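Local coordinates for protein putative acetyltransferase (Streptococcus mutans, PDB 3LD2) that binds coenzyme A and, as a member of the GNAT family, probably transfers an acyl group from it to a substrate not yet identified, at residues N80-L84 with V95-S99; I45-V49 with A68-I74; V111-I115 with L130-F134; V145-S151 with V182-S188. One frame throughout, in Å; residues are numbered along the deposited sequence.

Contact 1: residues N80-L84 with V95-S99; sequences NTHFL and VLDYS
Tyr98 has its CG between its own backbone N and carbonyl carbon (chi1 64°), and His82 has its CG beside the backbone N (chi1 -41°). These turns bring the two rings together over the same face of the sheet. The imidazole puts its edge toward the phenol face in an offset edge-to-face pair, with planes at 61° and His82 CD2 3.4 Å from Tyr98 CE1. His82 CB lies over the phenol as a CH-pi contact. Leu84 CG meets the rim of the phenol at CE2. On the other face of the sheet, Asp97 CB sits over the Phe83 ring, 4.0 Å from its centroid. Thr81 CG2 touches Asp97 OD2. Four backbone bonds join the antiparallel strands of this hairpin, two between His82 and Tyr98 and two between Leu84 and Leu96. Phe83 packs against helix 70-77, and Tyr98 stands edge-to-face with Phe134. The backbone bonds fix the register. The side chains meet mainly through carbon and ring contacts, with methylene groups of polar residues serving as apolar surface.

Contact 2: residues I45-V49 with A68-I74; sequences IEQVV and ASKDQII
Ile45 and Ile73 form the tight part of this contact, lying alongside each other and pointing opposite ways with their CG2 methyls 3.9 Å apart. Ile45 CD1 reaches on to Ile74 CG1, the two side chains set nearly perpendicular. With CG1 of Val49 opposite the backbone N (chi1 171°), CG2 is left beside the N and lies against the start of the second helix. Val49 CG2 is 3.6 Å from Lys70 N and also touches Ile73 CG1. Met40 and Phe83 also pack on Ile73. The solvent side is polar. Lys70 bends at its last torsion to bring NZ 3.3 Å from Glu46 OE1, a long salt bridge on the syn side of the carboxylate. Ser69 caps helix 70-77: Gln72 N donates to Ser69 OG, and Ser69 N donates to Gln72 OE1, 3.0 Å away. The short helix segments cross at 111°, 9.7 Å apart. The packed helix pair with its capping box matches the two helices that follow the first strand in the GNAT fold.

Contact 3: residues V111-I115 with L130-F134; sequences VTFGI and LVQIF. With COA (coenzyme A), chain E.
Val111, Phe113 and Ile115 pack on Phe134, Val131 and Leu130 inside the beta-alpha-beta unit of the GNAT fold, which holds the coenzyme A site. Segments 111-115 and 130-134 run nearly antiparallel, and the contact is buried. Phe113 and Phe134 meet obliquely, with centroids 4.7 Å apart and planes at 44°. Phe113 CG lies over one face of the Phe134 ring, toward its rim. Val111 CG1 is 3.8 Å from Phe134 CZ, its side chain coming from the opposite direction. Nearer the cofactor, Ile115 stretches CG1 away from its backbone N (chi1 -171°). This carries CD1 to Leu130 CB, 3.8 Å away, and within 4.2 Å of Val131 CG2. Backbone N atoms of Val117, Arg123, Gly125, Gly127 and Arg128 bind the coenzyme, so the strand end, the loop after it and the first turn of the helix all serve it. The other branch of Ile115, CG2, touches the pantetheine arm, 3.8 Å from coenzyme A C2P.

Contact 4: residues V145-S151 with V182-S188; sequences VLIHVLS and VDDLIYS
Ser151 has the most surface buried here, and it grips Asp183 through two bonds. Ser151 N donates to Asp183 O, and Asp183 N donates to Ser151 OG, 2.9 Å away. Ser151 OG also lies 3.4 Å from Val182 CG1. The Asp183 carboxylate turns to Lys173 N and Arg170. Tyr187 comes next. Its backbone makes two bonds with Ile147, and its CB rests on Ile147 CG1. Tyr187 CD2 is 3.6 Å from Val149 CG2, which meets the ring obliquely. Val149 has CG1 anti to its backbone N (chi1 -168°), which leaves CG2 beside the N and facing the tyrosine. Val149 is the third, and its N donates to Leu185 O at 2.6 Å while its own O accepts from Leu185 N. On the other face of the sheet, His148 ND1 donates to Asp184 OD2 at 2.6 Å, on the syn side and in the imidazole plane. Ring and carboxylate planes are 22° apart, and the bond at ND1 holds the ring's rotation. Ile186 CG1 lies over a face of that ring. Helix 154-162 covers the Val149 and Tyr187 face, while strands 110-117 and 166-177 flank the pair on its outer edges.

How the contacts relate
From the N terminus, contact 2 comes first and closes the loop between helix 45-55 and helix 70-77. Contact 1 follows directly and closes the hairpin of strands 82-88 and 92-100. Contact 3 then joins strand 110-117 to helix 126-138. Contact 4 closes the longest loop, bringing strand 180-190 back beside strand 144-150. All four are in series; none nests or crosses. Contacts 1, 3 and 4 share one sheet, with contact 3 between the other two. Its strand bonds to 95-99 on one side, as through Ser99 O and Thr112 N, and to 145-151 on the other. Contact 2 packs on contact 1 through Val48 and Ile73, and lies far from contact 4.

Contact 1: residues N80-L84 with V95-S99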
loop_
_atom_site.group_PDB
_atom_site.type_symbol
_atom_site.label_atom_id
_atom_site.label_comp_id
_atom_site.label_asym_id
_atom_site.label_seq_id
_atom_site.Cartn_x
_atom_site.Cartn_y
_atom_site.Cartn_z
ATOM N N ASN A 80 1.185 -10.606 11.601
ATOM C CA ASN A 80 2.520 -10.300 11.105
ATOM C C ASN A 80 2.637 -9.255 10.007
ATOM O O ASN A 80 3.744 -8.915 9.584
ATOM C CB ASN A 80 3.296 -11.598 10.805
ATOM C CG ASN A 80 3.510 -12.443 12.093
ATOM O OD1 ASN A 80 4.033 -11.937 13.090
ATOM N ND2 ASN A 80 3.058 -13.695 12.085
ATOM N N THR A 81 1.505 -8.704 9.582
ATOM C CA THR A 81 1.544 -7.533 8.720
ATOM C C THR A 81 2.070 -6.355 9.539
ATOM O O THR A 81 1.623 -6.133 10.653
ATOM C CB THR A 81 0.156 -7.202 8.192
ATOM O OG1 THR A 81 -0.427 -8.384 7.634
ATOM C CG2 THR A 81 0.244 -6.117 7.124
ATOM N N HIS A 82 3.022 -5.610 9.001
ATOM C CA HIS A 82 3.547 -4.454 9.713
ATOM C C HIS A 82 3.018 -3.139 9.118
ATOM O O HIS A 82 2.701 -3.079 7.935
ATOM C CB HIS A 82 5.063 -4.486 9.695
ATOM C CG HIS A 82 5.633 -5.856 9.906
ATOM N ND1 HIS A 82 5.471 -6.560 11.082
ATOM C CD2 HIS A 82 6.365 -6.654 9.090
ATOM C CE1 HIS A 82 6.075 -7.732 10.979
ATOM N NE2 HIS A 82 6.624 -7.815 9.780
ATOM N N PHE A 83 2.897 -2.102 9.951
ATOM C CA PHE A 83 2.327 -0.815 9.541
ATOM C C PHE A 83 3.252 0.368 9.837
ATOM O O PHE A 83 3.668 0.592 10.978
ATOM C CB PHE A 83 0.996 -0.558 10.246
ATOM C CG PHE A 83 -0.061 -1.601 10.002
ATOM C CD1 PHE A 83 -1.208 -1.284 9.280
ATOM C CD2 PHE A 83 0.069 -2.879 10.512
ATOM C CE1 PHE A 83 -2.207 -2.222 9.064
ATOM C CE2 PHE A 83 -0.921 -3.834 10.300
ATOM C CZ PHE A 83 -2.073 -3.495 9.568
ATOM N N LEU A 84 3.573 1.137 8.807
ATOM C CA LEU A 84 4.213 2.432 8.990
ATOM C C LEU A 84 3.136 3.501 8.887
ATOM O O LEU A 84 2.230 3.425 8.033
ATOM C CB LEU A 84 5.286 2.664 7.938
ATOM C CG LEU A 84 6.405 1.621 7.961
ATOM C CD1 LEU A 84 7.371 1.857 6.819
ATOM C CD2 LEU A 84 7.141 1.651 9.293
ATOM N N VAL A 95 -0.540 5.978 5.662
ATOM C CA VAL A 95 -0.293 4.647 6.200
ATOM C C VAL A 95 0.215 3.660 5.140
ATOM O O VAL A 95 -0.251 3.655 3.996
ATOM C CB VAL A 95 -1.537 4.080 6.916
ATOM C CG1 VAL A 95 -2.732 4.024 5.964
ATOM C CG2 VAL A 95 -1.221 2.707 7.513
ATOM N N LEU A 96 1.190 2.840 5.527
ATOM C CA LEU A 96 1.725 1.815 4.658
ATOM C C LEU A 96 1.831 0.513 5.447
ATOM O O LEU A 96 2.511 0.458 6.481
ATOM C CB LEU A 96 3.091 2.222 4.095
ATOM C CG LEU A 96 3.718 1.206 3.103
ATOM C CD1 LEU A 96 4.721 1.823 2.132
ATOM C CD2 LEU A 96 4.366 0.001 3.815
ATOM N N ASP A 97 1.143 -0.526 4.976
ATOM C CA ASP A 97 1.274 -1.856 5.566
ATOM C C ASP A 97 1.973 -2.787 4.586
ATOM O O ASP A 97 1.800 -2.665 3.373
ATOM C CB ASP A 97 -0.082 -2.434 5.925
ATOM C CG ASP A 97 -0.885 -2.820 4.706
ATOM O OD1 ASP A 97 -1.225 -1.914 3.927
ATOM O OD2 ASP A 97 -1.184 -4.020 4.522
ATOM N N TYR A 98 2.782 -3.701 5.108
ATOM C CA TYR A 98 3.492 -4.654 4.257
ATOM C C TYR A 98 3.558 -6.027 4.867
ATOM O O TYR A 98 3.410 -6.202 6.069
ATOM C CB TYR A 98 4.895 -4.161 3.887
ATOM C CG TYR A 98 5.863 -4.001 5.029
ATOM C CD1 TYR A 98 6.697 -5.048 5.400
ATOM C CD2 TYR A 98 5.969 -2.795 5.720
ATOM C CE1 TYR A 98 7.609 -4.914 6.437
ATOM C CE2 TYR A 98 6.874 -2.640 6.766
ATOM C CZ TYR A 98 7.691 -3.712 7.131
ATOM O OH TYR A 98 8.610 -3.598 8.168
ATOM N N SER A 99 3.781 -7.008 4.021
ATOM C CA SER A 99 3.794 -8.388 4.466
ATOM C C SER A 99 4.359 -9.279 3.359
ATOM O O SER A 99 4.400 -8.871 2.188
ATOM C CB SER A 99 2.371 -8.814 4.769
ATOM O OG SER A 99 1.701 -9.027 3.540
#

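Contact 2: residues I45-V49 with A68-I74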
loop_
_atom_site.group_PDB
_atom_site.type_symbol
_atom_site.label_atom_id
_atom_site.label_comp_id
_atom_site.label_asym_id
_atom_site.label_seq_id
_atom_site.Cartn_x
_atom_site.Cartn_y
_atom_site.Cartn_z
ATOM N N ILE A 45 -5.307 2.769 15.559
ATOM C CA ILE A 45 -6.095 1.988 14.606
ATOM C C ILE A 45 -7.421 2.632 14.178
ATOM O O ILE A 45 -7.866 2.450 13.053
ATOM C CB ILE A 45 -6.337 0.547 15.109
ATOM C CG1 ILE A 45 -5.026 -0.253 15.068
ATOM C CG2 ILE A 45 -7.436 -0.132 14.293
ATOM C CD1 ILE A 45 -5.126 -1.632 15.687
ATOM N N GLU A 46 -8.057 3.363 15.086
ATOM C CA GLU A 46 -9.309 4.052 14.781
ATOM C C GLU A 46 -9.085 4.972 13.597
ATOM O O GLU A 46 -9.866 5.007 12.651
ATOM C CB GLU A 46 -9.742 4.917 15.964
ATOM C CG GLU A 46 -11.184 4.712 16.388
ATOM C CD GLU A 46 -11.394 3.357 17.090
ATOM O OE1 GLU A 46 -10.830 2.330 16.620
ATOM O OE2 GLU A 46 -12.120 3.322 18.115
ATOM N N GLN A 47 -8.005 5.727 13.684
ATOM C CA GLN A 47 -7.662 6.706 12.680
ATOM C C GLN A 47 -7.312 6.099 11.326
ATOM O O GLN A 47 -7.764 6.588 10.299
ATOM C CB GLN A 47 -6.505 7.555 13.179
ATOM C CG GLN A 47 -6.942 8.725 14.014
ATOM C CD GLN A 47 -5.747 9.485 14.533
ATOM O OE1 GLN A 47 -5.343 10.514 13.962
ATOM N NE2 GLN A 47 -5.130 8.948 15.597
ATOM N N VAL A 48 -6.487 5.060 11.345
ATOM C CA VAL A 48 -6.115 4.306 10.153
ATOM C C VAL A 48 -7.358 3.756 9.429
ATOM O O VAL A 48 -7.515 3.930 8.220
ATOM C CB VAL A 48 -5.117 3.164 10.522
ATOM C CG1 VAL A 48 -4.957 2.186 9.381
ATOM C CG2 VAL A 48 -3.779 3.753 10.941
ATOM N N VAL A 49 -8.256 3.126 10.177
ATOM C CA VAL A 49 -9.559 2.754 9.631
ATOM C C VAL A 49 -10.298 3.908 8.909
ATOM O O VAL A 49 -10.684 3.768 7.748
ATOM C CB VAL A 49 -10.461 2.130 10.704
ATOM C CG1 VAL A 49 -11.896 1.959 10.175
ATOM C CG2 VAL A 49 -9.890 0.793 11.125
ATOM N N ALA A 68 -11.955 -1.544 4.987
ATOM C CA ALA A 68 -11.314 -1.519 6.299
ATOM C C ALA A 68 -12.299 -1.577 7.455
ATOM O O ALA A 68 -13.425 -1.096 7.357
ATOM C CB ALA A 68 -10.410 -0.306 6.436
ATOM N N SER A 69 -11.860 -2.190 8.546
ATOM C CA SER A 69 -12.601 -2.180 9.794
ATOM C C SER A 69 -11.595 -2.376 10.915
ATOM O O SER A 69 -10.485 -2.843 10.673
ATOM C CB SER A 69 -13.639 -3.300 9.809
ATOM O OG SER A 69 -13.006 -4.572 9.741
ATOM N N LYS A 70 -11.984 -2.006 12.131
ATOM C CA LYS A 70 -11.119 -2.118 13.306
ATOM C C LYS A 70 -10.613 -3.544 13.432
ATOM O O LYS A 70 -9.427 -3.787 13.617
ATOM C CB LYS A 70 -11.897 -1.724 14.565
ATOM C CG LYS A 70 -11.071 -1.597 15.839
ATOM C CD LYS A 70 -11.986 -1.324 17.050
ATOM C CE LYS A 70 -11.232 -1.403 18.377
ATOM N NZ LYS A 70 -10.434 -0.168 18.663
ATOM N N ASP A 71 -11.517 -4.494 13.283
ATOM C CA ASP A 71 -11.162 -5.884 13.454
ATOM C C ASP A 71 -10.362 -6.479 12.315
ATOM O O ASP A 71 -9.551 -7.372 12.534
ATOM C CB ASP A 71 -12.406 -6.704 13.704
ATOM C CG ASP A 71 -12.728 -6.791 15.166
ATOM O OD1 ASP A 71 -12.340 -7.824 15.767
ATOM O OD2 ASP A 71 -13.318 -5.821 15.716
ATOM N N GLN A 72 -10.599 -6.009 11.097
ATOM C CA GLN A 72 -9.781 -6.446 9.987
ATOM C C GLN A 72 -8.353 -5.989 10.236
ATOM O O GLN A 72 -7.414 -6.741 10.010
ATOM C CB GLN A 72 -10.345 -5.942 8.648
ATOM C CG GLN A 72 -9.377 -5.958 7.454
ATOM C CD GLN A 72 -8.993 -4.554 6.994
ATOM O OE1 GLN A 72 -9.414 -3.565 7.593
ATOM N NE2 GLN A 72 -8.202 -4.462 5.929
ATOM N N ILE A 73 -8.192 -4.781 10.761
ATOM C CA ILE A 73 -6.854 -4.218 10.944
ATOM C C ILE A 73 -6.098 -4.910 12.073
ATOM O O ILE A 73 -4.886 -5.108 11.989
ATOM C CB ILE A 73 -6.894 -2.695 11.187
ATOM C CG1 ILE A 73 -7.440 -1.976 9.947
ATOM C CG2 ILE A 73 -5.512 -2.162 11.543
ATOM C CD1 ILE A 73 -6.429 -1.776 8.855
ATOM N N ILE A 74 -6.822 -5.292 13.118
ATOM C CA ILE A 74 -6.231 -6.014 14.235
ATOM C C ILE A 74 -5.803 -7.409 13.786
ATOM O O ILE A 74 -4.705 -7.870 14.109
ATOM C CB ILE A 74 -7.220 -6.121 15.411
ATOM C CG1 ILE A 74 -7.527 -4.732 15.983
ATOM C CG2 ILE A 74 -6.679 -7.040 16.488
ATOM C CD1 ILE A 74 -8.791 -4.690 16.805
#

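Contact 3: residues V111-I115 with L130-F134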
loop_
_atom_site.group_PDB
_atom_site.type_symbol
_atom_site.label_atom_id
_atom_site.label_comp_id
_atom_site.label_asym_id
_atom_site.label_seq_id
_atom_site.Cartn_x
_atom_site.Cartn_y
_atom_site.Cartn_z
ATOM N N VAL A 111 8.209 -9.523 -0.869
ATOM C CA VAL A 111 7.341 -8.717 -0.002
ATOM C C VAL A 111 6.285 -7.926 -0.815
ATOM O O VAL A 111 6.529 -7.554 -1.973
ATOM C CB VAL A 111 8.166 -7.821 0.972
ATOM C CG1 VAL A 111 8.915 -6.726 0.232
ATOM C CG2 VAL A 111 7.280 -7.238 2.052
ATOM N N THR A 112 5.099 -7.728 -0.243
ATOM C CA THR A 112 4.093 -6.816 -0.834
ATOM C C THR A 112 3.633 -5.699 0.165
ATOM O O THR A 112 3.954 -5.761 1.357
ATOM C CB THR A 112 2.883 -7.609 -1.441
ATOM O OG1 THR A 112 2.048 -6.742 -2.243
ATOM C CG2 THR A 112 2.058 -8.254 -0.360
ATOM N N PHE A 113 2.910 -4.679 -0.317
ATOM C CA PHE A 113 2.470 -3.565 0.544
ATOM C C PHE A 113 1.318 -2.765 -0.029
ATOM O O PHE A 113 1.128 -2.718 -1.233
ATOM C CB PHE A 113 3.623 -2.597 0.842
ATOM C CG PHE A 113 4.056 -1.791 -0.347
ATOM C CD1 PHE A 113 3.548 -0.518 -0.562
ATOM C CD2 PHE A 113 4.960 -2.308 -1.259
ATOM C CE1 PHE A 113 3.940 0.236 -1.666
ATOM C CE2 PHE A 113 5.360 -1.576 -2.367
ATOM C CZ PHE A 113 4.849 -0.298 -2.572
ATOM N N GLY A 114 0.542 -2.138 0.849
ATOM C CA GLY A 114 -0.447 -1.150 0.448
ATOM C C GLY A 114 -0.024 0.203 1.007
ATOM O O GLY A 114 0.839 0.269 1.886
ATOM N N ILE A 115 -0.610 1.275 0.490
ATOM C CA ILE A 115 -0.328 2.614 0.983
ATOM C C ILE A 115 -1.503 3.561 0.713
ATOM O O ILE A 115 -2.178 3.471 -0.295
ATOM C CB ILE A 115 0.966 3.187 0.380
ATOM C CG1 ILE A 115 1.354 4.496 1.086
ATOM C CG2 ILE A 115 0.793 3.389 -1.102
ATOM C CD1 ILE A 115 2.638 5.096 0.587
ATOM N N LEU A 130 7.174 7.339 3.015
ATOM C CA LEU A 130 6.715 6.048 3.496
ATOM C C LEU A 130 7.450 4.927 2.736
ATOM O O LEU A 130 8.099 4.057 3.330
ATOM C CB LEU A 130 5.203 5.927 3.312
ATOM C CG LEU A 130 4.173 6.061 4.456
ATOM C CD1 LEU A 130 4.715 6.289 5.872
ATOM C CD2 LEU A 130 3.076 7.082 4.099
ATOM N N VAL A 131 7.363 4.979 1.410
ATOM C CA VAL A 131 7.928 3.949 0.548
ATOM C C VAL A 131 9.396 3.791 0.854
ATOM O O VAL A 131 9.934 2.683 0.863
ATOM C CB VAL A 131 7.686 4.284 -0.948
ATOM C CG1 VAL A 131 8.624 3.508 -1.859
ATOM C CG2 VAL A 131 6.225 4.023 -1.299
ATOM N N GLN A 132 10.035 4.911 1.147
ATOM C CA GLN A 132 11.468 4.909 1.359
ATOM C C GLN A 132 11.871 4.209 2.656
ATOM O O GLN A 132 12.865 3.485 2.693
ATOM C CB GLN A 132 11.998 6.324 1.362
ATOM C CG GLN A 132 13.136 6.509 0.427
ATOM C CD GLN A 132 12.724 6.292 -1.028
ATOM O OE1 GLN A 132 11.721 6.849 -1.487
ATOM N NE2 GLN A 132 13.501 5.485 -1.761
ATOM N N ILE A 133 11.134 4.416 3.739
ATOM C CA ILE A 133 11.575 3.706 4.913
ATOM C C ILE A 133 11.183 2.242 4.785
ATOM O O ILE A 133 11.972 1.358 5.127
ATOM C CB ILE A 133 11.298 4.414 6.303
ATOM C CG1 ILE A 133 10.024 3.931 6.950
ATOM C CG2 ILE A 133 11.347 5.955 6.185
ATOM C CD1 ILE A 133 8.878 4.830 6.581
ATOM N N PHE A 134 10.006 1.978 4.229
ATOM C CA PHE A 134 9.629 0.598 3.914
ATOM C C PHE A 134 10.772 -0.126 3.193
ATOM O O PHE A 134 11.211 -1.188 3.622
ATOM C CB PHE A 134 8.355 0.554 3.062
ATOM C CG PHE A 134 8.186 -0.728 2.266
ATOM C CD1 PHE A 134 7.798 -1.916 2.890
ATOM C CD2 PHE A 134 8.392 -0.739 0.889
ATOM C CE1 PHE A 134 7.637 -3.108 2.163
ATOM C CE2 PHE A 134 8.224 -1.921 0.143
ATOM C CZ PHE A 134 7.845 -3.111 0.782
HETATM N N1A COA E . -0.579 13.377 -10.742
HETATM C C2A COA E . 0.746 13.242 -11.393
HETATM N N3A COA E . 1.879 12.620 -10.624
HETATM C C4A COA E . 1.655 12.148 -9.267
HETATM C C5A COA E . 0.333 12.267 -8.635
HETATM C C6A COA E . -0.803 12.898 -9.377
HETATM N N6A COA E . -2.086 12.996 -8.700
HETATM N N7A COA E . 0.368 11.715 -7.271
HETATM C C8A COA E . 1.716 11.240 -7.076
HETATM N N9A COA E . 2.478 11.425 -8.338
HETATM C C1B COA E . 3.840 11.350 -8.217
HETATM C C2B COA E . 4.861 12.365 -8.696
HETATM O O2B COA E . 4.867 12.983 -9.947
HETATM C C3B COA E . 5.930 12.432 -7.697
HETATM O O3B COA E . 6.955 13.376 -7.723
HETATM P P3B COA E . 6.531 14.974 -7.432
HETATM O O7A COA E . 7.945 15.711 -7.007
HETATM O O8A COA E . 5.921 15.712 -8.790
HETATM O O9A COA E . 5.515 15.094 -6.402
HETATM C C4B COA E . 5.538 11.490 -6.576
HETATM O O4B COA E . 4.235 10.880 -6.893
HETATM C C5B COA E . 6.047 11.334 -5.185
HETATM O O5B COA E . 4.952 12.072 -4.673
HETATM P P1A COA E . 4.264 11.915 -3.188
HETATM O O1A COA E . 3.849 13.421 -2.647
HETATM O O2A COA E . 5.231 11.270 -2.311
HETATM O O3A COA E . 2.916 10.992 -3.300
HETATM P P2A COA E . 1.644 11.084 -2.272
HETATM O O4A COA E . 0.633 12.291 -2.764
HETATM O O5A COA E . 2.066 11.320 -0.897
HETATM O O6A COA E . 0.797 9.681 -2.389
HETATM C CBP COA E . -0.312 7.935 -3.424
HETATM C CCP COA E . 0.835 8.947 -3.585
HETATM C CDP COA E . 0.004 7.072 -2.172
HETATM C CEP COA E . -0.478 7.072 -4.703
HETATM C CAP COA E . -1.617 8.726 -3.134
HETATM O OAP COA E . -2.159 9.335 -4.273
HETATM C C9P COA E . -2.682 7.768 -2.620
HETATM O O9P COA E . -3.030 7.878 -1.490
HETATM N N8P COA E . -3.695 7.296 -3.550
HETATM C C7P COA E . -4.939 6.921 -2.910
HETATM C C6P COA E . -5.280 5.448 -3.158
HETATM C C5P COA E . -4.012 4.608 -3.346
HETATM O O5P COA E . -3.367 4.317 -2.398
HETATM N N4P COA E . -3.648 4.080 -4.646
HETATM C C3P COA E . -2.865 2.834 -4.773
HETATM C C2P COA E . -1.967 2.501 -3.577
HETATM S S1P COA E . -2.512 0.900 -2.887
#

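Contact 4: residues V145-S151 with V182-S188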
loop_
_atom_site.group_PDB
_atom_site.type_symbol
_atom_site.label_atom_id
_atom_site.label_comp_id
_atom_site.label_asym_id
_atom_site.label_seq_id
_atom_site.Cartn_x
_atom_site.Cartn_y
_atom_site.Cartn_z
ATOM N N VAL A 145 10.114 -6.881 -4.345
ATOM C CA VAL A 145 8.812 -6.314 -4.039
ATOM C C VAL A 145 7.904 -6.499 -5.241
ATOM O O VAL A 145 8.305 -6.286 -6.375
ATOM C CB VAL A 145 8.872 -4.797 -3.792
ATOM C CG1 VAL A 145 7.538 -4.315 -3.262
ATOM C CG2 VAL A 145 9.987 -4.453 -2.862
ATOM N N LEU A 146 6.664 -6.845 -4.976
ATOM C CA LEU A 146 5.704 -6.962 -6.031
ATOM C C LEU A 146 4.306 -6.452 -5.604
ATOM O O LEU A 146 3.795 -6.826 -4.541
ATOM C CB LEU A 146 5.685 -8.412 -6.516
ATOM C CG LEU A 146 4.906 -8.713 -7.782
ATOM C CD1 LEU A 146 5.598 -9.753 -8.605
ATOM C CD2 LEU A 146 3.523 -9.182 -7.381
ATOM N N ILE A 147 3.710 -5.599 -6.446
ATOM C CA ILE A 147 2.363 -5.065 -6.207
ATOM C C ILE A 147 1.453 -5.095 -7.433
ATOM O O ILE A 147 1.909 -5.128 -8.580
ATOM C CB ILE A 147 2.406 -3.613 -5.721
ATOM C CG1 ILE A 147 3.239 -2.775 -6.689
ATOM C CG2 ILE A 147 2.957 -3.536 -4.279
ATOM C CD1 ILE A 147 3.461 -1.357 -6.236
ATOM N N HIS A 148 0.158 -5.073 -7.162
ATOM C CA HIS A 148 -0.878 -5.016 -8.180
ATOM C C HIS A 148 -1.505 -3.626 -8.183
ATOM O O HIS A 148 -1.921 -3.141 -7.132
ATOM C CB HIS A 148 -1.966 -6.019 -7.852
ATOM C CG HIS A 148 -1.554 -7.439 -8.049
ATOM N ND1 HIS A 148 -2.004 -8.203 -9.102
ATOM C CD2 HIS A 148 -0.731 -8.238 -7.328
ATOM C CE1 HIS A 148 -1.484 -9.414 -9.017
ATOM N NE2 HIS A 148 -0.708 -9.461 -7.949
ATOM N N VAL A 149 -1.570 -2.986 -9.349
ATOM C CA VAL A 149 -2.149 -1.653 -9.471
ATOM C C VAL A 149 -3.236 -1.687 -10.552
ATOM O O VAL A 149 -2.977 -2.091 -11.682
ATOM C CB VAL A 149 -1.066 -0.603 -9.835
ATOM C CG1 VAL A 149 -1.599 0.817 -9.672
ATOM C CG2 VAL A 149 0.180 -0.776 -8.987
ATOM N N LEU A 150 -4.460 -1.301 -10.200
ATOM C CA LEU A 150 -5.521 -1.094 -11.187
ATOM C C LEU A 150 -5.073 -0.053 -12.197
ATOM O O LEU A 150 -4.496 0.955 -11.801
ATOM C CB LEU A 150 -6.776 -0.572 -10.520
ATOM C CG LEU A 150 -7.563 -1.573 -9.701
ATOM C CD1 LEU A 150 -8.955 -1.001 -9.429
ATOM C CD2 LEU A 150 -7.637 -2.913 -10.445
ATOM N N SER A 151 -5.318 -0.306 -13.490
ATOM C CA SER A 151 -4.933 0.639 -14.544
ATOM C C SER A 151 -5.692 1.979 -14.455
ATOM O O SER A 151 -5.305 2.961 -15.064
ATOM C CB SER A 151 -5.029 0.003 -15.945
ATOM O OG SER A 151 -6.346 -0.377 -16.292
ATOM N N VAL A 182 -11.088 -2.913 -16.499
ATOM C CA VAL A 182 -9.843 -2.387 -15.961
ATOM C C VAL A 182 -8.770 -3.455 -16.019
ATOM O O VAL A 182 -9.059 -4.634 -15.823
ATOM C CB VAL A 182 -10.062 -1.861 -14.532
ATOM C CG1 VAL A 182 -8.805 -1.171 -14.012
ATOM C CG2 VAL A 182 -11.247 -0.905 -14.541
ATOM N N ASP A 183 -7.552 -3.047 -16.346
ATOM C CA ASP A 183 -6.409 -3.954 -16.318
ATOM C C ASP A 183 -5.718 -3.976 -14.955
ATOM O O ASP A 183 -5.825 -3.042 -14.150
ATOM C CB ASP A 183 -5.373 -3.547 -17.360
ATOM C CG ASP A 183 -5.872 -3.702 -18.797
ATOM O OD1 ASP A 183 -6.809 -4.492 -19.058
ATOM O OD2 ASP A 183 -5.288 -3.030 -19.665
ATOM N N ASP A 184 -4.980 -5.045 -14.717
ATOM C CA ASP A 184 -4.197 -5.181 -13.510
ATOM C C ASP A 184 -2.734 -5.033 -13.888
ATOM O O ASP A 184 -2.187 -5.858 -14.624
ATOM C CB ASP A 184 -4.456 -6.551 -12.901
ATOM C CG ASP A 184 -3.853 -6.708 -11.524
ATOM O OD1 ASP A 184 -3.552 -5.678 -10.874
ATOM O OD2 ASP A 184 -3.698 -7.874 -11.094
ATOM N N LEU A 185 -2.095 -3.973 -13.412
ATOM C CA LEU A 185 -0.690 -3.764 -13.711
ATOM C C LEU A 185 0.146 -4.197 -12.534
ATOM O O LEU A 185 -0.107 -3.800 -11.397
ATOM C CB LEU A 185 -0.409 -2.307 -14.036
ATOM C CG LEU A 185 -1.322 -1.680 -15.078
ATOM C CD1 LEU A 185 -0.925 -0.218 -15.268
ATOM C CD2 LEU A 185 -1.240 -2.484 -16.357
ATOM N N ILE A 186 1.137 -5.032 -12.819
ATOM C CA ILE A 186 1.919 -5.656 -11.778
ATOM C C ILE A 186 3.260 -4.995 -11.777
ATOM O O ILE A 186 3.985 -5.092 -12.766
ATOM C CB ILE A 186 2.055 -7.162 -12.025
ATOM C CG1 ILE A 186 0.672 -7.791 -11.943
ATOM C CG2 ILE A 186 3.001 -7.803 -10.993
ATOM C CD1 ILE A 186 0.674 -9.273 -12.048
ATOM N N TYR A 187 3.560 -4.303 -10.676
ATOM C CA TYR A 187 4.814 -3.575 -10.523
ATOM C C TYR A 187 5.775 -4.274 -9.575
ATOM O O TYR A 187 5.375 -4.862 -8.571
ATOM C CB TYR A 187 4.555 -2.145 -10.036
ATOM C CG TYR A 187 4.120 -1.201 -11.132
ATOM C CD1 TYR A 187 5.044 -0.422 -11.817
ATOM C CD2 TYR A 187 2.783 -1.100 -11.498
ATOM C CE1 TYR A 187 4.652 0.424 -12.826
ATOM C CE2 TYR A 187 2.375 -0.241 -12.509
ATOM C CZ TYR A 187 3.308 0.505 -13.168
ATOM O OH TYR A 187 2.900 1.362 -14.155
ATOM N N SER A 188 7.059 -4.211 -9.868
ATOM C CA SER A 188 7.987 -4.889 -8.991
ATOM C C SER A 188 9.162 -4.001 -8.679
ATOM O O SER A 188 9.321 -2.935 -9.270
ATOM C CB SER A 188 8.408 -6.261 -9.558
ATOM O OG SER A 188 9.108 -6.120 -10.770
#